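Local coordinates for RIM-binding protein, isoform F (Drosophila melanogaster, PDB 6Q9M) that probably acts as an active-zone scaffold that couples synaptic vesicle recruitment to release sites and contains a central fibronectin type III array, at residues A[116-130]-A[142-155]. Sequence-based numbering, arbitrary orientation.
Sequences SSAVISWLPANSNHQ and TVKPGMYRHTITGL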
loop_
_atom_site.group_PDB
_atom_site.type_symbol
_atom_site.label_atom_id
_atom_site.label_comp_id
_atom_site.label_asym_id
_atom_site.label_seq_id
_atom_site.Cartn_x
_atom_site.Cartn_y
_atom_site.Cartn_z
ATOM N N SER A 116 15.391 -2.955 11.129
ATOM C CA SER A 116 16.363 -2.884 10.051
ATOM C C SER A 116 15.758 -3.007 8.659
ATOM O O SER A 116 16.517 -3.065 7.681
ATOM C CB SER A 116 17.406 -3.978 10.223
ATOM O OG SER A 116 16.797 -5.217 9.946
ATOM N N SER A 117 14.436 -3.051 8.528
ATOM C CA SER A 117 13.847 -3.349 7.231
ATOM C C SER A 117 12.388 -2.915 7.206
ATOM O O SER A 117 11.776 -2.656 8.242
ATOM C CB SER A 117 13.963 -4.837 6.918
ATOM O OG SER A 117 13.078 -5.573 7.747
ATOM N N ALA A 118 11.832 -2.874 5.995
ATOM C CA ALA A 118 10.432 -2.531 5.787
ATOM C C ALA A 118 10.010 -3.047 4.419
ATOM O O ALA A 118 10.836 -3.183 3.514
ATOM C CB ALA A 118 10.196 -1.015 5.890
ATOM N N VAL A 119 8.731 -3.371 4.284
ATOM C CA VAL A 119 8.159 -3.715 2.986
ATOM C C VAL A 119 7.541 -2.447 2.411
ATOM O O VAL A 119 6.709 -1.800 3.062
ATOM C CB VAL A 119 7.132 -4.856 3.098
ATOM C CG1 VAL A 119 6.223 -4.936 1.843
ATOM C CG2 VAL A 119 7.850 -6.185 3.305
ATOM N N ILE A 120 7.963 -2.086 1.204
ATOM C CA ILE A 120 7.495 -0.897 0.503
ATOM C C ILE A 120 6.568 -1.345 -0.614
ATOM O O ILE A 120 6.976 -2.123 -1.481
ATOM C CB ILE A 120 8.660 -0.083 -0.090
ATOM C CG1 ILE A 120 9.746 0.207 0.961
ATOM C CG2 ILE A 120 8.125 1.182 -0.758
ATOM C CD1 ILE A 120 9.282 1.059 2.115
ATOM N N SER A 121 5.350 -0.803 -0.625
ATOM C CA SER A 121 4.338 -1.034 -1.648
ATOM C C SER A 121 3.968 0.285 -2.323
ATOM O O SER A 121 4.133 1.371 -1.749
ATOM C CB SER A 121 3.072 -1.649 -1.047
ATOM O OG SER A 121 3.382 -2.819 -0.302
ATOM N N TRP A 122 3.440 0.179 -3.544
ATOM C CA TRP A 122 2.966 1.354 -4.265
ATOM C C TRP A 122 1.941 0.929 -5.310
ATOM O O TRP A 122 1.721 -0.261 -5.563
ATOM C CB TRP A 122 4.121 2.118 -4.923
ATOM C CG TRP A 122 4.902 1.322 -5.917
ATOM C CD1 TRP A 122 4.731 1.308 -7.270
ATOM C CD2 TRP A 122 5.999 0.436 -5.641
ATOM N NE1 TRP A 122 5.657 0.469 -7.854
ATOM C CE2 TRP A 122 6.438 -0.085 -6.876
ATOM C CE3 TRP A 122 6.649 0.033 -4.470
ATOM C CZ2 TRP A 122 7.487 -1.002 -6.973
ATOM C CZ3 TRP A 122 7.683 -0.857 -4.567
ATOM C CH2 TRP A 122 8.096 -1.370 -5.815
ATOM N N LEU A 123 1.295 1.933 -5.889
ATOM C CA LEU A 123 0.391 1.753 -7.011
ATOM C C LEU A 123 1.011 2.455 -8.203
ATOM O O LEU A 123 1.092 3.688 -8.208
ATOM C CB LEU A 123 -0.995 2.324 -6.707
ATOM C CG LEU A 123 -2.081 2.129 -7.780
ATOM C CD1 LEU A 123 -2.234 0.646 -8.153
ATOM C CD2 LEU A 123 -3.433 2.716 -7.323
ATOM N N PRO A 124 1.510 1.732 -9.198
ATOM C CA PRO A 124 2.100 2.396 -10.358
ATOM C C PRO A 124 1.016 3.092 -11.161
ATOM O O PRO A 124 -0.163 2.745 -11.089
ATOM C CB PRO A 124 2.727 1.244 -11.153
ATOM C CG PRO A 124 1.968 0.035 -10.747
ATOM C CD PRO A 124 1.510 0.262 -9.330
ATOM N N ALA A 125 1.432 4.111 -11.917
ATOM C CA ALA A 125 0.554 4.701 -12.914
ATOM C C ALA A 125 0.452 3.827 -14.151
ATOM O O ALA A 125 -0.590 3.828 -14.818
ATOM C CB ALA A 125 1.050 6.091 -13.310
ATOM N N ASN A 126 1.504 3.073 -14.461
ATOM C CA ASN A 126 1.488 2.119 -15.577
ATOM C C ASN A 126 2.410 0.967 -15.208
ATOM O O ASN A 126 3.616 1.167 -15.027
ATOM C CB ASN A 126 1.936 2.775 -16.887
ATOM C CG ASN A 126 1.805 1.849 -18.075
ATOM O OD1 ASN A 126 2.287 0.713 -18.057
ATOM N ND2 ASN A 126 1.135 2.325 -19.122
ATOM N N SER A 127 1.857 -0.233 -15.096
ATOM C CA SER A 127 2.636 -1.327 -14.534
ATOM C C SER A 127 3.533 -2.007 -15.556
ATOM O O SER A 127 4.110 -3.053 -15.248
ATOM C CB SER A 127 1.705 -2.344 -13.890
ATOM O OG SER A 127 0.773 -2.781 -14.852
ATOM N N ASN A 128 3.654 -1.442 -16.758
ATOM C CA ASN A 128 4.655 -1.877 -17.722
ATOM C C ASN A 128 6.021 -1.260 -17.459
ATOM O O ASN A 128 6.994 -1.674 -18.090
ATOM C CB ASN A 128 4.234 -1.519 -19.155
ATOM C CG ASN A 128 2.963 -2.234 -19.606
ATOM O OD1 ASN A 128 2.839 -3.455 -19.497
ATOM N ND2 ASN A 128 2.028 -1.470 -20.147
ATOM N N HIS A 129 6.114 -0.283 -16.561
ATOM C CA HIS A 129 7.361 0.424 -16.295
ATOM C C HIS A 129 8.160 -0.256 -15.196
ATOM O O HIS A 129 7.603 -0.783 -14.230
ATOM C CB HIS A 129 7.095 1.868 -15.861
ATOM C CG HIS A 129 6.610 2.752 -16.961
ATOM N ND1 HIS A 129 5.477 2.474 -17.691
ATOM C CD2 HIS A 129 7.099 3.915 -17.449
ATOM C CE1 HIS A 129 5.292 3.426 -18.588
ATOM N NE2 HIS A 129 6.262 4.313 -18.460
ATOM N N GLN A 130 9.480 -0.171 -15.314
ATOM C CA GLN A 130 10.321 -0.432 -14.158
ATOM C C GLN A 130 10.161 0.690 -13.140
ATOM O O GLN A 130 9.881 1.843 -13.485
ATOM C CB GLN A 130 11.779 -0.556 -14.576
ATOM C CG GLN A 130 12.035 -1.651 -15.584
ATOM C CD GLN A 130 13.514 -1.843 -15.839
ATOM O OE1 GLN A 130 14.165 -2.684 -15.214
ATOM N NE2 GLN A 130 14.059 -1.055 -16.751
ATOM N N THR A 142 16.145 -1.236 -8.363
ATOM C CA THR A 142 15.288 -1.110 -9.535
ATOM C C THR A 142 14.479 -2.393 -9.696
ATOM O O THR A 142 15.039 -3.495 -9.671
ATOM C CB THR A 142 16.122 -0.830 -10.780
ATOM O OG1 THR A 142 16.854 0.384 -10.581
ATOM C CG2 THR A 142 15.234 -0.685 -12.001
ATOM N N VAL A 143 13.167 -2.251 -9.865
ATOM C CA VAL A 143 12.240 -3.374 -9.779
ATOM C C VAL A 143 11.535 -3.556 -11.119
ATOM O O VAL A 143 11.195 -2.580 -11.796
ATOM C CB VAL A 143 11.236 -3.182 -8.617
ATOM C CG1 VAL A 143 10.044 -2.367 -9.036
ATOM C CG2 VAL A 143 10.803 -4.522 -8.091
ATOM N N LYS A 144 11.339 -4.814 -11.508
ATOM C CA LYS A 144 10.879 -5.130 -12.842
ATOM C C LYS A 144 9.390 -4.806 -12.995
ATOM O O LYS A 144 8.660 -4.730 -12.003
ATOM C CB LYS A 144 11.155 -6.614 -13.149
ATOM C CG LYS A 144 10.600 -7.588 -12.119
ATOM C CD LYS A 144 10.941 -9.051 -12.464
ATOM C CE LYS A 144 9.960 -10.021 -11.801
ATOM N NZ LYS A 144 10.018 -11.403 -12.356
ATOM N N PRO A 145 8.912 -4.651 -14.241
ATOM C CA PRO A 145 7.491 -4.342 -14.452
ATOM C C PRO A 145 6.601 -5.412 -13.839
ATOM O O PRO A 145 6.951 -6.594 -13.791
ATOM C CB PRO A 145 7.344 -4.324 -15.986
ATOM C CG PRO A 145 8.730 -4.482 -16.560
ATOM C CD PRO A 145 9.598 -5.026 -15.503
ATOM N N GLY A 146 5.418 -4.995 -13.397
ATOM C CA GLY A 146 4.512 -5.898 -12.726
ATOM C C GLY A 146 4.777 -6.051 -11.248
ATOM O O GLY A 146 3.967 -6.675 -10.550
ATOM N N MET A 147 5.885 -5.519 -10.747
ATOM C CA MET A 147 6.209 -5.582 -9.327
ATOM C C MET A 147 5.806 -4.282 -8.658
ATOM O O MET A 147 6.126 -3.200 -9.160
ATOM C CB MET A 147 7.698 -5.817 -9.107
ATOM C CG MET A 147 7.969 -6.538 -7.815
ATOM S SD MET A 147 8.058 -8.301 -8.123
ATOM C CE MET A 147 9.812 -8.477 -8.461
ATOM N N TYR A 148 5.110 -4.391 -7.522
ATOM C CA TYR A 148 4.595 -3.237 -6.789
ATOM C C TYR A 148 4.951 -3.290 -5.309
ATOM O O TYR A 148 4.398 -2.520 -4.515
ATOM C CB TYR A 148 3.072 -3.146 -6.938
ATOM C CG TYR A 148 2.367 -4.412 -6.509
ATOM C CD1 TYR A 148 2.243 -5.492 -7.376
ATOM C CD2 TYR A 148 1.838 -4.536 -5.232
ATOM C CE1 TYR A 148 1.598 -6.661 -6.988
ATOM C CE2 TYR A 148 1.177 -5.716 -4.829
ATOM C CZ TYR A 148 1.068 -6.767 -5.714
ATOM O OH TYR A 148 0.429 -7.942 -5.333
ATOM N N ARG A 149 5.832 -4.197 -4.914
ATOM C CA ARG A 149 6.277 -4.332 -3.539
ATOM C C ARG A 149 7.764 -4.608 -3.567
ATOM O O ARG A 149 8.268 -5.255 -4.494
ATOM C CB ARG A 149 5.586 -5.494 -2.799
ATOM C CG ARG A 149 4.173 -5.239 -2.321
ATOM C CD ARG A 149 3.813 -6.207 -1.175
ATOM N NE ARG A 149 2.518 -6.860 -1.350
ATOM C CZ ARG A 149 1.335 -6.260 -1.209
ATOM N NH1 ARG A 149 1.282 -4.970 -0.902
ATOM N NH2 ARG A 149 0.200 -6.943 -1.390
ATOM N N HIS A 150 8.456 -4.147 -2.530
ATOM C CA HIS A 150 9.857 -4.519 -2.375
ATOM C C HIS A 150 10.302 -4.305 -0.940
ATOM O O HIS A 150 10.040 -3.248 -0.356
ATOM C CB HIS A 150 10.759 -3.721 -3.307
ATOM C CG HIS A 150 12.188 -4.100 -3.175
ATOM N ND1 HIS A 150 12.679 -5.290 -3.660
ATOM C CD2 HIS A 150 13.225 -3.482 -2.564
ATOM C CE1 HIS A 150 13.963 -5.382 -3.379
ATOM N NE2 HIS A 150 14.312 -4.308 -2.695
ATOM N N THR A 151 11.000 -5.289 -0.392
ATOM C CA THR A 151 11.573 -5.162 0.939
ATOM C C THR A 151 12.892 -4.398 0.883
ATOM O O THR A 151 13.793 -4.768 0.126
ATOM C CB THR A 151 11.801 -6.541 1.546
ATOM O OG1 THR A 151 10.555 -7.248 1.612
ATOM C CG2 THR A 151 12.386 -6.387 2.939
ATOM N N ILE A 152 13.000 -3.320 1.664
ATOM C CA ILE A 152 14.259 -2.597 1.834
ATOM C C ILE A 152 14.921 -3.061 3.123
ATOM O O ILE A 152 14.248 -3.258 4.143
ATOM C CB ILE A 152 14.058 -1.066 1.837
ATOM C CG1 ILE A 152 12.947 -0.651 2.811
ATOM C CG2 ILE A 152 13.811 -0.555 0.410
ATOM C CD1 ILE A 152 12.947 0.847 3.146
ATOM N N THR A 153 16.237 -3.255 3.078
ATOM C CA THR A 153 17.047 -3.649 4.228
ATOM C C THR A 153 18.150 -2.616 4.458
ATOM O O THR A 153 18.142 -1.523 3.883
ATOM C CB THR A 153 17.640 -5.053 4.042
ATOM O OG1 THR A 153 18.450 -5.090 2.859
ATOM C CG2 THR A 153 16.542 -6.091 3.947
ATOM N N GLY A 154 19.087 -2.945 5.343
ATOM C CA GLY A 154 20.181 -2.015 5.586
ATOM C C GLY A 154 19.811 -0.797 6.404
ATOM O O GLY A 154 20.566 0.194 6.403
ATOM N N LEU A 155 18.661 -0.820 7.076
ATOM C CA LEU A 155 18.245 0.312 7.886
ATOM C C LEU A 155 18.787 0.177 9.308
ATOM O O LEU A 155 19.171 -0.903 9.756
ATOM C CB LEU A 155 16.717 0.432 7.912
ATOM C CG LEU A 155 15.985 0.389 6.562
ATOM C CD1 LEU A 155 14.526 0.743 6.710
ATOM C CD2 LEU A 155 16.638 1.313 5.557
#
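Val-143 sets CG1 against the edge of the Trp-122 indole, 3.6 Å from CZ2 and near the ring plane. Pro-145 lays its ring beside Gln-130, with CB 3.4 Å from Asn-128 O. Next to it, inside the type II turn 144-147, Gly-146 N donates to Ser-127 O, a carbonyl of the type I turn 126-129, tying the two turns together. Tyr-148 passes its backbone over one indole face: CA stands 4.0 Å from the centroid of the Trp-122 five-membered ring, a CH-pi contact, while Tyr-148 O accepts a hydrogen bond from the backbone N of Trp-122. Trp-122 CG lies between its own backbone N and carbonyl carbon (chi1 60°), which swings the indole under this backbone; Val-165 and His-131 also touch it. Replacing Trp-122 by alanine removes the indole and is likely to leave a gap beneath the Tyr-148 backbone and Val-143 CG1 without its aromatic neighbour. The Arg-149 chain, bent at chi3 (-132°), brings NH1 to Ser-121 OG in a hydrogen bond (3.1 Å) in the guanidinium plane, at 159° about the hydrogen, while Tyr-148 CE2 lies over the centre of one guanidinium face and NH2 forms a salt bridge with Asp-6. From His-150 to Ile-152 paired backbone bonds join Ile-120 and Ala-118, the shortest being His-150 N to Ile-120 O at 2.7 Å. Thr-151 touches Val-119 CG2 through OG1 on the Arg-149 face of the sheet; on the other face Ile-152 CG1 packs 3.8 Å from Ile-120 CG1, inside the core. Beyond the strand ends, Leu-155 N donates a hydrogen bond to Ser-116 O. Antiparallel strands 118-123 and 149-152, with 106-111, form the three-stranded sheet of a fibronectin type III beta sandwich.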